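Local coordinates for protein beta-catenin homolog sys-1 (Caenorhabditis elegans, PDB 3C2G) that activates or represses target genes as a Wnt-pathway transcription coregulator, depending on upstream signals and on interactions with transcription factors such as POP-1, which it binds directly, at residues Lys28-Trp33 with Leu82-Arg87; Gln53-Ile58 with His99-Met104; Ser445-Glu450 with Thr463-Phe468; Gly456-Arg461 with Ser516-Leu521. One frame throughout, in Å; residues are numbered along the deposited sequence.

Contact 1 of 4, residues Lys28-Trp33 with Leu82-Arg87; sequences KTIRTW and LDILRR
Asp83 CG lies in plane at the edge of two guanidinium groups, those of Arg31 and Arg87; the Arg31 and carboxylate planes are 57° apart. Arg31 NE donates to Asp83 OD2 over 2.8 Å, reaching that oxygen from above the carboxylate plane. A weak second bond, from Arg31 NH2 to the same Asp83 OD2, spans 3.3 Å. The other oxygen takes Arg86, whose NH2 approaches Asp83 OD1 from the syn side at 2.8 Å. Arg87 NH1 also pairs with Asp83 OD2, although that distance is too short to trust in detail. Three arginines thus gather round one buried carboxylate and probably keep it ionised. With CG anti to the backbone N (chi1 -176°) and the chain extended, Arg31 carries NE across to Asp83; nearer the backbone its CB lies 3.9 Å from Ile84 CD1. That methyl also meets Ile30 CG2, again at 3.9 Å. Replacing Arg31 by a leucine would probably leave Asp83 with charge partners from its own helix alone and break the ionic tie between the helices. A salt-bridge network beside apolar contacts thus joins non-consecutive helices 20-37 and 71-90, running in the same direction with their segments at 27°, as in an armadillo superhelix.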
loop_
_atom_site.group_PDB
_atom_site.type_symbol
_atom_site.label_atom_id
_atom_site.label_comp_id
_atom_site.label_asym_id
_atom_site.label_seq_id
_atom_site.Cartn_x
_atom_site.Cartn_y
_atom_site.Cartn_z
ATOM N N LYS A 28 2.522 48.665 2.910
ATOM C CA LYS A 28 1.053 48.756 2.897
ATOM C C LYS A 28 0.548 49.286 1.562
ATOM O O LYS A 28 -0.402 48.748 0.984
ATOM C CB LYS A 28 0.538 49.663 4.013
ATOM C CG LYS A 28 0.766 49.142 5.427
ATOM C CD LYS A 28 0.248 50.139 6.466
ATOM C CE LYS A 28 0.416 49.607 7.889
ATOM N NZ LYS A 28 0.098 50.647 8.925
ATOM N N THR A 29 1.205 50.337 1.079
ATOM C CA THR A 29 0.867 50.985 -0.179
ATOM C C THR A 29 0.917 49.998 -1.343
ATOM O O THR A 29 -0.079 49.816 -2.048
ATOM C CB THR A 29 1.800 52.200 -0.427
ATOM O OG1 THR A 29 1.661 53.131 0.656
ATOM C CG2 THR A 29 1.474 52.895 -1.738
ATOM N N ILE A 30 2.069 49.351 -1.521
ATOM C CA ILE A 30 2.236 48.328 -2.560
ATOM C C ILE A 30 1.211 47.189 -2.426
ATOM O O ILE A 30 0.658 46.732 -3.422
ATOM C CB ILE A 30 3.680 47.772 -2.587
ATOM C CG1 ILE A 30 4.663 48.875 -3.002
ATOM C CG2 ILE A 30 3.790 46.558 -3.534
ATOM C CD1 ILE A 30 6.128 48.580 -2.691
ATOM N N ARG A 31 0.946 46.753 -1.198
ATOM C CA ARG A 31 -0.035 45.693 -0.965
ATOM C C ARG A 31 -1.423 46.150 -1.383
ATOM O O ARG A 31 -2.142 45.439 -2.087
ATOM C CB ARG A 31 -0.027 45.262 0.502
ATOM C CG ARG A 31 -0.956 44.103 0.814
ATOM C CD ARG A 31 -0.992 43.805 2.308
ATOM N NE ARG A 31 -2.053 42.853 2.618
ATOM C CZ ARG A 31 -3.225 43.167 3.162
ATOM N NH1 ARG A 31 -3.510 44.425 3.489
ATOM N NH2 ARG A 31 -4.114 42.210 3.386
ATOM N N THR A 32 -1.783 47.354 -0.957
ATOM C CA THR A 32 -3.076 47.936 -1.286
ATOM C C THR A 32 -3.270 48.009 -2.794
ATOM O O THR A 32 -4.304 47.589 -3.309
ATOM C CB THR A 32 -3.221 49.322 -0.658
ATOM O OG1 THR A 32 -2.956 49.221 0.747
ATOM C CG2 THR A 32 -4.625 49.873 -0.872
ATOM N N TRP A 33 -2.261 48.514 -3.498
ATOM C CA TRP A 33 -2.302 48.594 -4.955
ATOM C C TRP A 33 -2.581 47.240 -5.603
ATOM O O TRP A 33 -3.440 47.134 -6.478
ATOM C CB TRP A 33 -0.998 49.193 -5.490
ATOM C CG TRP A 33 -0.854 49.169 -6.986
ATOM C CD1 TRP A 33 -1.642 49.805 -7.900
ATOM C CD2 TRP A 33 0.156 48.487 -7.735
ATOM N NE1 TRP A 33 -1.193 49.554 -9.177
ATOM C CE2 TRP A 33 -0.088 48.749 -9.105
ATOM C CE3 TRP A 33 1.241 47.672 -7.385
ATOM C CZ2 TRP A 33 0.713 48.228 -10.122
ATOM C CZ3 TRP A 33 2.039 47.154 -8.396
ATOM C CH2 TRP A 33 1.770 47.434 -9.751
ATOM N N LEU A 82 4.581 39.296 3.095
ATOM C CA LEU A 82 4.252 37.882 2.937
ATOM C C LEU A 82 2.885 37.714 2.317
ATOM O O LEU A 82 2.653 36.757 1.585
ATOM C CB LEU A 82 4.365 37.126 4.257
ATOM C CG LEU A 82 5.792 37.085 4.820
ATOM C CD1 LEU A 82 5.818 36.553 6.253
ATOM C CD2 LEU A 82 6.721 36.296 3.903
ATOM N N ASP A 83 1.994 38.665 2.578
ATOM C CA ASP A 83 0.664 38.631 1.972
ATOM C C ASP A 83 0.719 38.922 0.481
ATOM O O ASP A 83 -0.044 38.350 -0.291
ATOM C CB ASP A 83 -0.303 39.591 2.653
ATOM C CG ASP A 83 -1.731 39.395 2.172
ATOM O OD1 ASP A 83 -2.335 38.340 2.476
ATOM O OD2 ASP A 83 -2.240 40.282 1.457
ATOM N N ILE A 84 1.629 39.808 0.076
ATOM C CA ILE A 84 1.872 40.036 -1.340
ATOM C C ILE A 84 2.393 38.731 -1.930
ATOM O O ILE A 84 1.854 38.221 -2.913
ATOM C CB ILE A 84 2.891 41.190 -1.574
ATOM C CG1 ILE A 84 2.248 42.555 -1.293
ATOM C CG2 ILE A 84 3.439 41.150 -2.997
ATOM C CD1 ILE A 84 3.260 43.666 -0.964
ATOM N N LEU A 85 3.427 38.177 -1.309
ATOM C CA LEU A 85 4.015 36.930 -1.786
ATOM C C LEU A 85 2.979 35.816 -1.926
ATOM O O LEU A 85 2.957 35.119 -2.937
ATOM C CB LEU A 85 5.163 36.491 -0.876
ATOM C CG LEU A 85 5.882 35.182 -1.209
ATOM C CD1 LEU A 85 6.436 35.133 -2.649
ATOM C CD2 LEU A 85 6.989 34.974 -0.199
ATOM N N ARG A 86 2.121 35.669 -0.918
ATOM C CA ARG A 86 1.065 34.671 -0.956
ATOM C C ARG A 86 0.192 34.863 -2.183
ATOM O O ARG A 86 -0.120 33.906 -2.888
ATOM C CB ARG A 86 0.214 34.720 0.313
ATOM C CG ARG A 86 -0.907 33.678 0.355
ATOM C CD ARG A 86 -1.634 33.642 1.697
ATOM N NE ARG A 86 -2.351 34.888 1.931
ATOM C CZ ARG A 86 -3.571 35.152 1.474
ATOM N NH1 ARG A 86 -4.223 34.244 0.753
ATOM N NH2 ARG A 86 -4.132 36.331 1.733
ATOM N N ARG A 87 -0.174 36.113 -2.444
ATOM C CA ARG A 87 -1.033 36.439 -3.571
ATOM C C ARG A 87 -0.400 36.090 -4.917
ATOM O O ARG A 87 -1.088 35.610 -5.827
ATOM C CB ARG A 87 -1.479 37.899 -3.486
ATOM C CG ARG A 87 -2.469 38.114 -2.339
ATOM C CD ARG A 87 -2.854 39.568 -2.111
ATOM N NE ARG A 87 -4.309 39.651 -1.977
ATOM C CZ ARG A 87 -4.969 39.641 -0.824
ATOM N NH1 ARG A 87 -4.319 39.592 0.326
ATOM N NH2 ARG A 87 -6.290 39.695 -0.830
#

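Contact 2 of 4, residues Gln53-Ile58 with His99-Met104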
loop_
_atom_site.group_PDB
_atom_site.type_symbol
_atom_site.label_atom_id
_atom_site.label_comp_id
_atom_site.label_asym_id
_atom_site.label_seq_id
_atom_site.Cartn_x
_atom_site.Cartn_y
_atom_site.Cartn_z
ATOM N N GLN A 53 10.684 43.207 -9.600
ATOM C CA GLN A 53 10.801 44.395 -8.751
ATOM C C GLN A 53 10.135 44.172 -7.399
ATOM O O GLN A 53 10.742 44.451 -6.364
ATOM C CB GLN A 53 10.162 45.627 -9.417
ATOM C CG GLN A 53 10.954 46.248 -10.544
ATOM C CD GLN A 53 10.292 47.505 -11.119
ATOM O OE1 GLN A 53 9.136 47.477 -11.570
ATOM N NE2 GLN A 53 11.030 48.618 -11.107
ATOM N N ILE A 54 8.889 43.690 -7.415
ATOM C CA ILE A 54 8.158 43.392 -6.181
ATOM C C ILE A 54 8.851 42.289 -5.378
ATOM O O ILE A 54 9.018 42.412 -4.159
ATOM C CB ILE A 54 6.704 42.959 -6.448
ATOM C CG1 ILE A 54 6.008 43.921 -7.422
ATOM C CG2 ILE A 54 5.939 42.796 -5.130
ATOM C CD1 ILE A 54 5.149 44.966 -6.786
ATOM N N LEU A 55 9.252 41.217 -6.058
ATOM C CA LEU A 55 9.902 40.103 -5.385
ATOM C C LEU A 55 11.164 40.596 -4.707
ATOM O O LEU A 55 11.459 40.216 -3.568
ATOM C CB LEU A 55 10.220 38.955 -6.353
ATOM C CG LEU A 55 9.053 38.124 -6.914
ATOM C CD1 LEU A 55 9.560 37.076 -7.914
ATOM C CD2 LEU A 55 8.238 37.469 -5.801
ATOM N N ASN A 56 11.895 41.462 -5.402
ATOM C CA ASN A 56 13.146 41.972 -4.867
ATOM C C ASN A 56 12.928 42.851 -3.649
ATOM O O ASN A 56 13.782 42.891 -2.765
ATOM C CB ASN A 56 13.955 42.692 -5.945
ATOM C CG ASN A 56 14.708 41.724 -6.849
ATOM O OD1 ASN A 56 14.779 40.515 -6.581
ATOM N ND2 ASN A 56 15.291 42.254 -7.919
ATOM N N ILE A 57 11.778 43.521 -3.592
ATOM C CA ILE A 57 11.408 44.296 -2.407
ATOM C C ILE A 57 10.966 43.386 -1.249
ATOM O O ILE A 57 11.381 43.579 -0.094
ATOM C CB ILE A 57 10.330 45.381 -2.713
ATOM C CG1 ILE A 57 10.921 46.488 -3.596
ATOM C CG2 ILE A 57 9.810 45.999 -1.426
ATOM C CD1 ILE A 57 9.898 47.519 -4.083
ATOM N N ILE A 58 10.119 42.405 -1.552
ATOM C CA ILE A 58 9.744 41.411 -0.548
ATOM C C ILE A 58 10.994 40.853 0.143
ATOM O O ILE A 58 11.115 40.894 1.384
ATOM C CB ILE A 58 8.876 40.290 -1.152
ATOM C CG1 ILE A 58 7.480 40.840 -1.469
ATOM C CG2 ILE A 58 8.803 39.109 -0.192
ATOM C CD1 ILE A 58 6.676 39.987 -2.387
ATOM N N HIS A 99 7.744 30.831 -11.966
ATOM C CA HIS A 99 9.143 30.397 -11.904
ATOM C C HIS A 99 10.046 31.435 -11.245
ATOM O O HIS A 99 11.075 31.085 -10.654
ATOM C CB HIS A 99 9.679 29.999 -13.285
ATOM C CG HIS A 99 9.520 31.058 -14.324
ATOM N ND1 HIS A 99 10.579 31.813 -14.784
ATOM C CD2 HIS A 99 8.424 31.503 -14.984
ATOM C CE1 HIS A 99 10.141 32.679 -15.680
ATOM N NE2 HIS A 99 8.837 32.513 -15.817
ATOM N N GLN A 100 9.654 32.706 -11.321
ATOM C CA GLN A 100 10.397 33.779 -10.649
ATOM C C GLN A 100 10.252 33.666 -9.142
ATOM O O GLN A 100 11.228 33.883 -8.408
ATOM C CB GLN A 100 9.963 35.166 -11.132
ATOM C CG GLN A 100 10.353 35.483 -12.578
ATOM C CD GLN A 100 9.906 36.860 -13.027
ATOM O OE1 GLN A 100 9.243 37.004 -14.051
ATOM N NE2 GLN A 100 10.268 37.883 -12.261
ATOM N N VAL A 101 9.043 33.324 -8.689
ATOM C CA VAL A 101 8.804 33.001 -7.277
ATOM C C VAL A 101 9.714 31.853 -6.819
ATOM O O VAL A 101 10.427 31.980 -5.825
ATOM C CB VAL A 101 7.317 32.665 -6.994
ATOM C CG1 VAL A 101 7.108 32.269 -5.534
ATOM C CG2 VAL A 101 6.430 33.855 -7.334
ATOM N N VAL A 102 9.714 30.756 -7.570
ATOM C CA VAL A 102 10.548 29.596 -7.257
ATOM C C VAL A 102 12.036 29.955 -7.234
ATOM O O VAL A 102 12.774 29.489 -6.357
ATOM C CB VAL A 102 10.295 28.430 -8.250
ATOM C CG1 VAL A 102 11.229 27.238 -7.973
ATOM C CG2 VAL A 102 8.830 27.993 -8.207
ATOM N N GLN A 103 12.471 30.790 -8.187
ATOM C CA GLN A 103 13.886 31.166 -8.296
ATOM C C GLN A 103 14.390 31.944 -7.089
ATOM O O GLN A 103 15.586 31.924 -6.808
ATOM C CB GLN A 103 14.166 31.956 -9.579
ATOM C CG GLN A 103 14.206 31.106 -10.856
ATOM C CD GLN A 103 14.149 31.943 -12.142
ATOM O OE1 GLN A 103 13.988 33.168 -12.100
ATOM N NE2 GLN A 103 14.272 31.275 -13.291
HETATM N N MSE A 104 13.479 32.619 -6.381
HETATM C CA MSE A 104 13.820 33.344 -5.152
HETATM C C MSE A 104 14.341 32.416 -4.071
HETATM O O MSE A 104 15.097 32.830 -3.201
HETATM C CB MSE A 104 12.618 34.117 -4.607
HETATM C CG MSE A 104 12.160 35.283 -5.487
HETATM SE SE MSE A 104 13.582 36.602 -5.872
HETATM C CE MSE A 104 13.890 37.252 -4.057
#
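The two segments, 53-58 and 99-104, are strongly inclined to each other and come closest at Leu55 and Val101, whose CA atoms are 7.4 Å apart. Leu55 is the residue that bridges them. Its CD1 methyl pushes against the backbone of the other segment, 3.6 Å from Gln100 O, and also meets two side chains one helical turn apart: Gln100 CB at 3.8 Å and Met104 CG at 4.0 Å. The second branch, CD2, lies more loosely beside Val101 CG2 at 4.3 Å. Met104, a selenomethionine in this crystal, curls round the other flank of Leu55. Bends at chi2 (-56°) and chi3 (-64°) turn its chain back on itself, which brings SE to 4.1 Å from Leu55 CB and CE to 3.9 Å from Leu55 O. Asn56 crosses Met104 at about a right angle, OD1 being 4.2 Å from SE; this amide oxygen is already bonded to Gln52. The Gln100 amide likewise turns to helix 47-62 and its N-terminal end, donating NE2 to Gln52 OE1 and Pro48 O. Phe88 of helix 71-90 packs against Leu55, while helix 154-164 covers Val102 through Leu156 and Phe160, so that helix 98-103 is held between helices 47-62 and 154-164.

Contact 3 of 4, residues Ser445-Glu450 with Thr463-Phe468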
loop_
_atom_site.group_PDB
_atom_site.type_symbol
_atom_site.label_atom_id
_atom_site.label_comp_id
_atom_site.label_asym_id
_atom_site.label_seq_id
_atom_site.Cartn_x
_atom_site.Cartn_y
_atom_site.Cartn_z
ATOM N N SER A 445 -17.353 -21.738 -8.309
ATOM C CA SER A 445 -17.859 -20.742 -9.246
ATOM C C SER A 445 -16.871 -19.590 -9.549
ATOM O O SER A 445 -16.885 -19.072 -10.652
ATOM C CB SER A 445 -19.257 -20.252 -8.848
ATOM O OG SER A 445 -19.195 -19.213 -7.892
ATOM N N CYS A 446 -16.003 -19.219 -8.605
ATOM C CA CYS A 446 -14.885 -18.292 -8.891
ATOM C C CYS A 446 -13.933 -18.850 -9.937
ATOM O O CYS A 446 -13.226 -18.108 -10.641
ATOM C CB CYS A 446 -14.037 -18.034 -7.652
ATOM S SG CYS A 446 -14.839 -17.232 -6.284
ATOM N N LEU A 447 -13.894 -20.170 -10.000
ATOM C CA LEU A 447 -12.934 -20.893 -10.796
ATOM C C LEU A 447 -13.355 -20.853 -12.247
ATOM O O LEU A 447 -12.508 -20.896 -13.147
ATOM C CB LEU A 447 -12.908 -22.335 -10.304
ATOM C CG LEU A 447 -11.605 -23.086 -10.095
ATOM C CD1 LEU A 447 -10.485 -22.210 -9.538
ATOM C CD2 LEU A 447 -11.892 -24.256 -9.182
ATOM N N SER A 448 -14.664 -20.748 -12.472
ATOM C CA SER A 448 -15.226 -20.890 -13.819
ATOM C C SER A 448 -16.126 -19.749 -14.329
ATOM O O SER A 448 -16.601 -19.819 -15.456
ATOM C CB SER A 448 -15.989 -22.212 -13.915
ATOM O OG SER A 448 -17.247 -22.102 -13.270
ATOM N N CYS A 449 -16.386 -18.720 -13.522
ATOM C CA CYS A 449 -17.252 -17.613 -13.984
ATOM C C CYS A 449 -16.685 -16.904 -15.229
ATOM O O CYS A 449 -15.470 -16.839 -15.421
ATOM C CB CYS A 449 -17.594 -16.624 -12.856
ATOM S SG CYS A 449 -16.193 -16.006 -11.859
ATOM N N GLU A 450 -17.573 -16.425 -16.094
ATOM C CA GLU A 450 -17.164 -15.808 -17.362
ATOM C C GLU A 450 -17.523 -14.332 -17.411
ATOM O O GLU A 450 -18.675 -13.965 -17.172
ATOM C CB GLU A 450 -17.792 -16.541 -18.555
ATOM N N THR A 463 -4.748 -19.702 -6.426
ATOM C CA THR A 463 -4.783 -19.878 -4.965
ATOM C C THR A 463 -5.883 -20.855 -4.550
ATOM O O THR A 463 -5.725 -21.617 -3.601
ATOM C CB THR A 463 -4.989 -18.514 -4.245
ATOM O OG1 THR A 463 -3.940 -17.620 -4.623
ATOM C CG2 THR A 463 -4.976 -18.661 -2.730
ATOM N N ILE A 464 -6.996 -20.832 -5.270
ATOM C CA ILE A 464 -8.092 -21.748 -5.000
ATOM C C ILE A 464 -7.667 -23.201 -5.249
ATOM O O ILE A 464 -7.987 -24.086 -4.449
ATOM C CB ILE A 464 -9.323 -21.415 -5.840
ATOM C CG1 ILE A 464 -9.963 -20.116 -5.343
ATOM C CG2 ILE A 464 -10.331 -22.563 -5.789
ATOM C CD1 ILE A 464 -11.032 -19.571 -6.268
ATOM N N LEU A 465 -6.942 -23.439 -6.343
ATOM C CA LEU A 465 -6.502 -24.787 -6.660
ATOM C C LEU A 465 -5.642 -25.296 -5.519
ATOM O O LEU A 465 -5.767 -26.455 -5.096
ATOM C CB LEU A 465 -5.728 -24.843 -7.980
ATOM C CG LEU A 465 -6.501 -24.470 -9.237
ATOM C CD1 LEU A 465 -5.572 -24.498 -10.456
ATOM C CD2 LEU A 465 -7.713 -25.376 -9.446
ATOM N N ARG A 466 -4.789 -24.411 -5.016
ATOM C CA ARG A 466 -3.898 -24.744 -3.919
ATOM C C ARG A 466 -4.696 -25.115 -2.658
ATOM O O ARG A 466 -4.386 -26.096 -1.984
ATOM C CB ARG A 466 -2.947 -23.581 -3.642
ATOM C CG ARG A 466 -1.511 -24.011 -3.467
ATOM C CD ARG A 466 -1.177 -24.279 -2.041
ATOM N NE ARG A 466 -0.116 -25.275 -1.914
ATOM C CZ ARG A 466 1.062 -25.037 -1.353
ATOM N NH1 ARG A 466 1.327 -23.822 -0.877
ATOM N NH2 ARG A 466 1.961 -26.009 -1.259
ATOM N N SER A 467 -5.723 -24.334 -2.354
ATOM C CA SER A 467 -6.587 -24.627 -1.221
ATOM C C SER A 467 -7.175 -26.043 -1.281
ATOM O O SER A 467 -7.176 -26.744 -0.278
ATOM C CB SER A 467 -7.701 -23.581 -1.104
ATOM O OG SER A 467 -7.179 -22.400 -0.525
ATOM N N PHE A 468 -7.671 -26.438 -2.454
ATOM C CA PHE A 468 -8.234 -27.760 -2.656
ATOM C C PHE A 468 -7.170 -28.833 -2.508
ATOM O O PHE A 468 -7.403 -29.849 -1.860
ATOM C CB PHE A 468 -8.915 -27.865 -4.021
ATOM C CG PHE A 468 -10.248 -27.195 -4.077
ATOM C CD1 PHE A 468 -11.259 -27.561 -3.202
ATOM C CD2 PHE A 468 -10.509 -26.198 -5.018
ATOM C CE1 PHE A 468 -12.509 -26.925 -3.255
ATOM C CE2 PHE A 468 -11.763 -25.561 -5.067
ATOM C CZ PHE A 468 -12.752 -25.925 -4.188
#
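Ile464 forms the tight part of this contact, reaching Cys446 with one branch and Leu447 with the other. Its CD1 methyl presses on Cys446 CB at 3.6 Å, and its CG2 methyl lies 3.8 Å from Leu447 CD1 and 4.1 Å from Leu447 CD2. With CG1 beside the backbone N of Ile464 (chi1 -71°), the fork is turned so that CD1 goes to Cys446 and CG2 to Leu447. Leu447 and Ile464 lie alongside, each reaching past the other. Helix 437-448 here packs crosswise on helix 457-472, which follows it in the armadillo domain, and the apolar residues that face each other are buried between them. Packing slackens farther along the second helix. Leu447 CD1 is 4.2 Å from Leu465 CD2, and Leu447 CD2 comes no closer than 4.3 Å to Phe468 CE2, approaching that ring obliquely. Ile498 of helix 494-507 touches both Leu447 and Leu465 here, and Leu528 of helix 515-535 backs Leu465 and Phe468, while Leu402 of helix 388-409 supports Ile464. Past Leu447 the side chains no longer meet residues 463-468, though Cys449 O is held by Arg461 earlier on the same helix; Cys449 is partly exposed, and Glu450 is exposed, its side chain not modelled beyond CB.

Contact 4 of 4, residues Gly456-Arg461 with Ser516-Leu521; sequences GLLELR and STKQQL
Leu458 and Thr517 join helices 457-472 and 515-535 of the armadillo superhelix, which run in the same direction; the short segments cross at 30° with their axes 9.6 Å apart. The CB of Leu458 is directed toward the other helix, and its CG rests 3.6 Å from Thr517 CG2. The two side chains pass alongside each other, pointing opposite ways. Beyond CG the leucine forks: CD2 meets Lys518 CG at 3.9 Å, crossing that chain at about a right angle, and CD1 reaches Leu521 CD1 at 4.0 Å. The threonine offers its methyl because CG2 is anti to the backbone N (OG1 at chi1 -54°), which also places CG2 4.2 Å from Glu459 CA. One turn on, Leu521 CD1 touches Arg461 CB at 3.9 Å, adding the buried Leu521 to the apolar contact. With an alanine here in place of Leu458, the methyl of Thr517 and the aliphatic part of Lys518 would probably lose their cover and a gap would be likely to open between the helices. Trp504 and Val505 of helix 494-507 also pack on Leu458, and Lys518 NZ is bonded to Pro509 O. Between these segments the contact is made by carbon atoms, a weak Gln520-Ser462 hydrogen bond linking the helices nearby, while polar ends serve other partners: Glu459 OE2 pairs with a basic side chain of the bound peptide.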
loop_
_atom_site.group_PDB
_atom_site.type_symbol
_atom_site.label_atom_id
_atom_site.label_comp_id
_atom_site.label_asym_id
_atom_site.label_seq_id
_atom_site.Cartn_x
_atom_site.Cartn_y
_atom_site.Cartn_z
ATOM N N GLY A 456 -7.223 -9.338 -10.596
ATOM C CA GLY A 456 -6.904 -10.300 -9.546
ATOM C C GLY A 456 -7.303 -11.749 -9.806
ATOM O O GLY A 456 -6.825 -12.655 -9.119
ATOM N N LEU A 457 -8.164 -11.966 -10.800
ATOM C CA LEU A 457 -8.749 -13.279 -11.071
ATOM C C LEU A 457 -7.740 -14.426 -11.239
ATOM O O LEU A 457 -7.949 -15.529 -10.717
ATOM C CB LEU A 457 -9.682 -13.203 -12.281
ATOM C CG LEU A 457 -10.697 -14.326 -12.479
ATOM C CD1 LEU A 457 -11.558 -14.548 -11.240
ATOM C CD2 LEU A 457 -11.575 -14.010 -13.682
ATOM N N LEU A 458 -6.651 -14.164 -11.953
ATOM C CA LEU A 458 -5.651 -15.189 -12.210
ATOM C C LEU A 458 -5.037 -15.732 -10.923
ATOM O O LEU A 458 -4.907 -16.948 -10.750
ATOM C CB LEU A 458 -4.558 -14.644 -13.128
ATOM C CG LEU A 458 -3.353 -15.544 -13.409
ATOM C CD1 LEU A 458 -3.782 -16.911 -14.013
ATOM C CD2 LEU A 458 -2.354 -14.831 -14.310
ATOM N N GLU A 459 -4.673 -14.820 -10.029
ATOM C CA GLU A 459 -4.012 -15.160 -8.788
ATOM C C GLU A 459 -5.003 -15.822 -7.846
ATOM O O GLU A 459 -4.621 -16.688 -7.060
ATOM C CB GLU A 459 -3.405 -13.907 -8.149
ATOM C CG GLU A 459 -2.483 -14.188 -6.955
ATOM C CD GLU A 459 -1.805 -12.947 -6.382
ATOM O OE1 GLU A 459 -1.506 -11.995 -7.146
ATOM O OE2 GLU A 459 -1.555 -12.941 -5.153
ATOM N N LEU A 460 -6.270 -15.419 -7.935
ATOM C CA LEU A 460 -7.334 -16.048 -7.173
ATOM C C LEU A 460 -7.542 -17.520 -7.564
ATOM O O LEU A 460 -7.681 -18.375 -6.702
ATOM C CB LEU A 460 -8.652 -15.286 -7.331
ATOM C CG LEU A 460 -9.863 -15.937 -6.638
ATOM C CD1 LEU A 460 -9.662 -16.072 -5.122
ATOM C CD2 LEU A 460 -11.142 -15.191 -6.927
ATOM N N ARG A 461 -7.577 -17.803 -8.859
ATOM C CA ARG A 461 -7.845 -19.156 -9.348
ATOM C C ARG A 461 -6.674 -20.073 -9.054
ATOM O O ARG A 461 -6.847 -21.239 -8.752
ATOM C CB ARG A 461 -8.177 -19.137 -10.844
ATOM C CG ARG A 461 -9.466 -18.399 -11.120
ATOM C CD ARG A 461 -9.865 -18.346 -12.573
ATOM N NE ARG A 461 -11.283 -18.010 -12.619
ATOM C CZ ARG A 461 -11.989 -17.786 -13.720
ATOM N NH1 ARG A 461 -11.415 -17.838 -14.919
ATOM N NH2 ARG A 461 -13.280 -17.502 -13.611
ATOM N N SER A 516 4.553 -16.289 -14.933
ATOM C CA SER A 516 4.869 -17.063 -13.759
ATOM C C SER A 516 3.597 -17.640 -13.080
ATOM O O SER A 516 3.550 -18.820 -12.729
ATOM C CB SER A 516 5.689 -16.185 -12.820
ATOM O OG SER A 516 5.826 -16.774 -11.552
ATOM N N THR A 517 2.565 -16.818 -12.933
ATOM C CA THR A 517 1.328 -17.234 -12.280
ATOM C C THR A 517 0.518 -18.212 -13.137
ATOM O O THR A 517 -0.158 -19.097 -12.606
ATOM C CB THR A 517 0.459 -16.016 -11.903
ATOM O OG1 THR A 517 1.236 -15.110 -11.117
ATOM C CG2 THR A 517 -0.717 -16.431 -11.069
ATOM N N LYS A 518 0.584 -18.038 -14.453
ATOM C CA LYS A 518 -0.070 -18.940 -15.388
ATOM C C LYS A 518 0.578 -20.320 -15.316
ATOM O O LYS A 518 -0.112 -21.342 -15.282
ATOM C CB LYS A 518 -0.035 -18.379 -16.821
ATOM C CG LYS A 518 -1.000 -17.216 -17.045
ATOM C CD LYS A 518 -0.617 -16.347 -18.223
ATOM C CE LYS A 518 -1.317 -16.783 -19.489
ATOM N NZ LYS A 518 -1.082 -15.807 -20.591
ATOM N N GLN A 519 1.904 -20.346 -15.265
ATOM C CA GLN A 519 2.603 -21.597 -15.098
ATOM C C GLN A 519 2.196 -22.292 -13.790
ATOM O O GLN A 519 1.949 -23.495 -13.802
ATOM C CB GLN A 519 4.116 -21.396 -15.195
ATOM C CG GLN A 519 4.952 -22.673 -15.010
ATOM C CD GLN A 519 4.611 -23.770 -16.016
ATOM O OE1 GLN A 519 4.197 -23.494 -17.147
ATOM N NE2 GLN A 519 4.794 -25.023 -15.603
ATOM N N GLN A 520 2.090 -21.551 -12.681
ATOM C CA GLN A 520 1.743 -22.186 -11.401
ATOM C C GLN A 520 0.301 -22.705 -11.352
ATOM O O GLN A 520 0.026 -23.672 -10.655
ATOM C CB GLN A 520 2.103 -21.329 -10.173
ATOM C CG GLN A 520 1.107 -20.240 -9.802
ATOM C CD GLN A 520 1.336 -19.617 -8.402
ATOM O OE1 GLN A 520 2.324 -19.909 -7.714
ATOM N NE2 GLN A 520 0.407 -18.745 -7.993
ATOM N N LEU A 521 -0.600 -22.079 -12.103
ATOM C CA LEU A 521 -1.989 -22.524 -12.189
ATOM C C LEU A 521 -2.071 -23.847 -12.935
ATOM O O LEU A 521 -2.847 -24.732 -12.562
ATOM C CB LEU A 521 -2.855 -21.476 -12.900
ATOM C CG LEU A 521 -4.362 -21.741 -12.930
ATOM C CD1 LEU A 521 -5.127 -20.457 -12.894
ATOM C CD2 LEU A 521 -4.782 -22.568 -14.143
#

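The contacts form two clusters on opposite sides of the centre of the elongated helical domain. Contacts 1 and 2 have centres about 13 Å apart and touch through Ile84, Ile30, Ile54 and Ile58, with helix 47-62 lying between helices 20-37 and 71-90 in the chain. Contacts 3 and 4, about 10 Å apart, share helix 457-472, and Arg461 of that helix probably bonds to Cys446 O and Cys449 O. Within each cluster the segments alternate along the chain; between clusters the contacts come in series, with centres 56 to 66 Å apart. Interlocking of neighbouring helices therefore recurs locally along the superhelix, and contact 4 borders the bound peptide.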